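Local coordinates for protein multisubunit Na+/H+ antiporter, A subunit (Anoxybacillus flavithermus, PDB 6Z16) that forms the large membrane subunit of a multisubunit Na+/H+ antiporter and probably takes part in exchanging sodium ions for protons across the cell membrane, at residues F234-L238 and F292-W298; I344-S348 and F359-V363. One frame throughout, in Å; residues are numbered along the deposited sequence.

Contact 1: residues F234-L238 and F292-W298; sequences FIPAL and FAVSSVW. With PTY (phosphatidylethanolamine), chain T.
Leu-238 fits among four side chains of 292-298. Its CG lies 3.9 Å from CE3 of Trp-298, at the edge of the indole, while CD2 meets CG1 of Val-297 at 4.0 Å. CD1 touches two groups, CD1 of Phe-292 at 3.9 Å and OG of Ser-295 at 3.4 Å. With CG of Phe-234 anti to its backbone N (chi1 -177°), the ring reaches across to Phe-292, CE1 standing 3.6 Å from Phe-292 CD1. The two rings are near parallel, at 29°, but slid apart, centroids 5.4 Å from each other, and barely overlap.

Behind this layer, Phe-292 sets its CB over one face of the Trp-298 indole, toward the rim. In the type I turn from Phe-292 to Ser-295 the Ser-295 hydroxyl donates to Phe-292 O at 3.0 Å, adding to a weak bond from Ser-295 N. Ile-241, and Leu-211 of helix 184-214, also pack on Phe-292. Ile-235 and Pro-236 touch a phosphatidylethanolamine, Pro-236 CG lying 3.4 Å from its ester carbonyl oxygen O10. No hydrogen bond crosses between the segments: the serine hydroxyl, although against Leu-238, spends its donor on its own turn, so the joint rests on apolar packing.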
# COMPACT_ATOMS: atom_id res chain seq x y z
N PHE A 234 67.96 34.58 -61.95
CA PHE A 234 69.21 34.21 -62.60
C PHE A 234 70.42 34.71 -61.82
O PHE A 234 71.36 33.95 -61.56
CB PHE A 234 69.19 34.75 -64.04
CG PHE A 234 70.40 34.38 -64.84
CD1 PHE A 234 70.62 33.07 -65.20
CD2 PHE A 234 71.28 35.35 -65.28
CE1 PHE A 234 71.72 32.72 -65.95
CE2 PHE A 234 72.38 35.01 -66.03
CZ PHE A 234 72.60 33.70 -66.37
N ILE A 235 70.40 35.97 -61.42
CA ILE A 235 71.46 36.56 -60.59
C ILE A 235 71.53 35.99 -59.17
O ILE A 235 72.65 35.76 -58.70
CB ILE A 235 71.33 38.10 -60.58
CG1 ILE A 235 71.27 38.63 -62.02
CG2 ILE A 235 72.50 38.76 -59.86
CD1 ILE A 235 72.51 38.34 -62.82
N PRO A 236 70.42 35.72 -58.44
CA PRO A 236 70.61 35.04 -57.14
C PRO A 236 71.14 33.62 -57.26
O PRO A 236 71.95 33.21 -56.42
CB PRO A 236 69.20 35.05 -56.53
CG PRO A 236 68.53 36.15 -57.17
CD PRO A 236 69.02 36.18 -58.56
N ALA A 237 70.72 32.88 -58.29
CA ALA A 237 71.29 31.56 -58.55
C ALA A 237 72.78 31.66 -58.85
O ALA A 237 73.57 30.85 -58.34
CB ALA A 237 70.57 30.90 -59.72
N LEU A 238 73.17 32.66 -59.64
CA LEU A 238 74.57 32.90 -59.96
C LEU A 238 75.39 33.16 -58.71
O LEU A 238 76.41 32.50 -58.49
CB LEU A 238 74.65 34.09 -60.92
CG LEU A 238 75.89 34.47 -61.73
CD1 LEU A 238 75.42 35.16 -62.99
CD2 LEU A 238 76.83 35.38 -60.97
N PHE A 292 76.34 30.43 -67.23
CA PHE A 292 76.45 31.70 -66.53
C PHE A 292 77.51 32.64 -67.09
O PHE A 292 77.56 33.79 -66.67
CB PHE A 292 76.77 31.48 -65.06
CG PHE A 292 75.67 30.84 -64.28
CD1 PHE A 292 74.52 31.54 -63.99
CD2 PHE A 292 75.82 29.56 -63.79
CE1 PHE A 292 73.51 30.95 -63.26
CE2 PHE A 292 74.82 28.98 -63.05
CZ PHE A 292 73.67 29.67 -62.78
N ALA A 293 78.36 32.20 -68.01
CA ALA A 293 79.41 33.09 -68.51
C ALA A 293 78.94 34.01 -69.61
O ALA A 293 79.75 34.76 -70.16
CB ALA A 293 80.62 32.28 -68.99
N VAL A 294 77.65 33.99 -69.95
CA VAL A 294 77.09 35.00 -70.84
C VAL A 294 76.91 36.33 -70.13
O VAL A 294 76.77 37.36 -70.80
CB VAL A 294 75.79 34.43 -71.43
CG1 VAL A 294 74.70 34.38 -70.38
CG2 VAL A 294 75.34 35.18 -72.69
N SER A 295 76.96 36.35 -68.80
CA SER A 295 76.93 37.57 -68.02
C SER A 295 78.34 37.93 -67.56
O SER A 295 79.23 37.08 -67.48
CB SER A 295 76.01 37.43 -66.81
OG SER A 295 76.56 36.52 -65.88
N SER A 296 78.52 39.21 -67.23
CA SER A 296 79.83 39.70 -66.84
C SER A 296 80.12 39.49 -65.36
O SER A 296 81.30 39.45 -64.98
CB SER A 296 79.95 41.18 -67.18
OG SER A 296 79.80 41.39 -68.57
N VAL A 297 79.08 39.36 -64.54
CA VAL A 297 79.25 39.24 -63.09
C VAL A 297 79.98 37.95 -62.75
O VAL A 297 80.90 37.95 -61.93
CB VAL A 297 77.88 39.32 -62.39
CG1 VAL A 297 78.03 39.20 -60.89
CG2 VAL A 297 77.15 40.59 -62.77
N TRP A 298 79.61 36.86 -63.42
CA TRP A 298 80.26 35.56 -63.26
C TRP A 298 81.74 35.63 -63.59
O TRP A 298 82.59 35.31 -62.75
CB TRP A 298 79.57 34.53 -64.16
CG TRP A 298 80.13 33.12 -64.10
CD1 TRP A 298 81.08 32.58 -64.93
CD2 TRP A 298 79.72 32.06 -63.23
NE1 TRP A 298 81.31 31.27 -64.60
CE2 TRP A 298 80.48 30.92 -63.56
CE3 TRP A 298 78.79 31.96 -62.19
CZ2 TRP A 298 80.34 29.71 -62.90
CZ3 TRP A 298 78.65 30.76 -61.54
CH2 TRP A 298 79.43 29.65 -61.89
C1 PTY T . 67.12 40.79 -54.01
C2 PTY T . 70.74 42.99 -58.61
C3 PTY T . 69.85 42.45 -59.76
O4 PTY T . 68.04 40.93 -52.90
C5 PTY T . 67.18 40.07 -56.43
C6 PTY T . 67.88 40.79 -55.31
O7 PTY T . 69.30 40.40 -55.17
C8 PTY T . 69.69 39.14 -54.84
O10 PTY T . 68.95 38.26 -54.49
C11 PTY T . 71.17 38.99 -54.97
C12 PTY T . 71.71 37.68 -54.41
C13 PTY T . 71.82 37.67 -52.89
C14 PTY T . 72.58 36.47 -52.38
C15 PTY T . 73.05 36.57 -50.94
C16 PTY T . 74.23 35.66 -50.64
C17 PTY T . 74.74 35.69 -49.22
C18 PTY T . 73.81 35.05 -48.21
C19 PTY T . 74.47 34.72 -46.88
C20 PTY T . 75.08 35.92 -46.17
C30 PTY T . 67.99 39.96 -51.98
C31 PTY T . 68.97 40.19 -50.87
O30 PTY T . 67.24 39.03 -52.05
C32 PTY T . 69.01 39.01 -49.92
C33 PTY T . 70.03 39.16 -48.81
C34 PTY T . 70.08 37.96 -47.89
C35 PTY T . 71.04 38.11 -46.72
C36 PTY T . 70.99 36.93 -45.75
C37 PTY T . 71.87 37.11 -44.52
P1 PTY T . 68.10 40.67 -58.75
O11 PTY T . 68.55 42.14 -59.19
O12 PTY T . 69.21 40.06 -58.28
O13 PTY T . 67.46 40.01 -59.81
O14 PTY T . 67.20 40.89 -57.61
N1 PTY T . 72.11 43.14 -59.10

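Contact 2: residues I344-S348 and F359-V363; sequences IGGLS and FMVAV
Phe-359 lays its side chain along the end of the preceding helix. Its CG is anti to the carbonyl carbon (chi1 -63°), which carries the ring toward Ile-344, whose CG2 meets the ring edge at CD1, 3.7 Å away. Nearer the backbone, CB of Phe-359 sits 3.6 Å from CB of Ser-348. The same Ile-344 branch, CG2, also lies 3.9 Å from CB of Ala-362, so one methyl is shared by the ring and the small residue a turn later.

Val-363 turns CG2 onto the backbone of Gly-345, where the missing side chain lets it sit 3.6 Å from Gly-345 CA; the CA atoms of Gly-345 and Val-363 are 4.9 Å apart. Ser-348 OG lies beside CG of Met-360 at 3.5 Å. Beyond CG the methionine chain is extended (chi2 -174°, chi3 177°) and packs on Leu-529, Leu-532 and Phe-533. Met-439 and Ala-438 of helix 428-440 add to the packing on Ile-344 and Ala-362. This is an antiparallel helical hairpin, formed by helices 323-347 and 360-391 and closed at its loop end, within the transmembrane bundle of the NADH:quinone oxidoreductase/Mrp antiporter family.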
# COMPACT_ATOMS: atom_id res chain seq x y z
N ILE A 344 88.82 33.92 -67.21
CA ILE A 344 89.18 34.42 -68.55
C ILE A 344 88.57 33.52 -69.63
O ILE A 344 88.10 33.98 -70.69
CB ILE A 344 90.70 34.53 -68.68
CG1 ILE A 344 91.27 35.35 -67.52
CG2 ILE A 344 91.08 35.18 -70.00
CD1 ILE A 344 90.75 36.76 -67.44
N GLY A 345 88.53 32.21 -69.38
CA GLY A 345 87.82 31.33 -70.28
C GLY A 345 86.33 31.54 -70.30
O GLY A 345 85.67 31.16 -71.27
N GLY A 346 85.77 32.12 -69.24
CA GLY A 346 84.40 32.58 -69.32
C GLY A 346 84.26 33.81 -70.19
O GLY A 346 83.25 33.98 -70.89
N LEU A 347 85.27 34.70 -70.17
CA LEU A 347 85.30 35.85 -71.08
C LEU A 347 85.35 35.44 -72.54
O LEU A 347 85.00 36.24 -73.41
CB LEU A 347 86.49 36.77 -70.82
CG LEU A 347 86.52 37.72 -69.63
CD1 LEU A 347 87.89 38.32 -69.52
CD2 LEU A 347 85.50 38.80 -69.87
N SER A 348 85.80 34.21 -72.83
CA SER A 348 85.75 33.68 -74.20
C SER A 348 84.35 33.65 -74.83
O SER A 348 84.26 33.63 -76.06
CB SER A 348 86.31 32.26 -74.24
OG SER A 348 86.15 31.71 -75.53
N PHE A 359 90.97 33.79 -76.14
CA PHE A 359 90.62 33.51 -74.74
C PHE A 359 90.42 32.02 -74.48
O PHE A 359 90.59 31.59 -73.33
CB PHE A 359 89.36 34.26 -74.34
CG PHE A 359 89.49 35.75 -74.38
CD1 PHE A 359 90.17 36.43 -73.39
CD2 PHE A 359 88.88 36.48 -75.39
CE1 PHE A 359 90.28 37.80 -73.42
CE2 PHE A 359 88.97 37.85 -75.42
CZ PHE A 359 89.67 38.51 -74.44
N MET A 360 90.09 31.25 -75.53
CA MET A 360 89.99 29.79 -75.43
C MET A 360 91.27 29.15 -74.92
O MET A 360 91.21 28.12 -74.23
CB MET A 360 89.64 29.18 -76.79
CG MET A 360 88.22 29.42 -77.23
SD MET A 360 87.84 28.53 -78.75
CE MET A 360 86.10 28.95 -78.95
N VAL A 361 92.43 29.76 -75.24
CA VAL A 361 93.72 29.28 -74.75
C VAL A 361 93.74 29.20 -73.23
O VAL A 361 94.21 28.21 -72.66
CB VAL A 361 94.85 30.19 -75.28
CG1 VAL A 361 96.18 29.83 -74.67
CG2 VAL A 361 94.92 30.10 -76.79
N ALA A 362 93.11 30.19 -72.58
CA ALA A 362 93.01 30.24 -71.12
C ALA A 362 92.35 28.99 -70.56
O ALA A 362 92.87 28.40 -69.60
CB ALA A 362 92.23 31.48 -70.70
N VAL A 363 91.29 28.51 -71.23
CA VAL A 363 90.58 27.30 -70.81
C VAL A 363 91.53 26.13 -70.78
O VAL A 363 91.69 25.46 -69.74
CB VAL A 363 89.40 27.00 -71.75
CG1 VAL A 363 88.64 25.79 -71.25
CG2 VAL A 363 88.52 28.18 -71.87

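Overall arrangement
From the N terminus, the chain first enters contact 1 at the start of helix 234-248, then passes through helices 266-276 and 280-292 before 292-298 closes that 53-residue excursion. Helix 296-316 and helix 323-347 follow, and contact 2 then closes a shorter loop of ten residues, leading into helix 360-391. The two contacts therefore stand in series, neither nesting nor crossing. Their centres are about 16 Å apart on the same side of the chain's centre, and they touch directly, Ala-293 CB packing 3.7 Å from Gly-346 O. Contact 1 ties the start of helix 234-248 to the junction of helices 280-292 and 296-316; contact 2 ties the end of 323-347 to the start of 360-391.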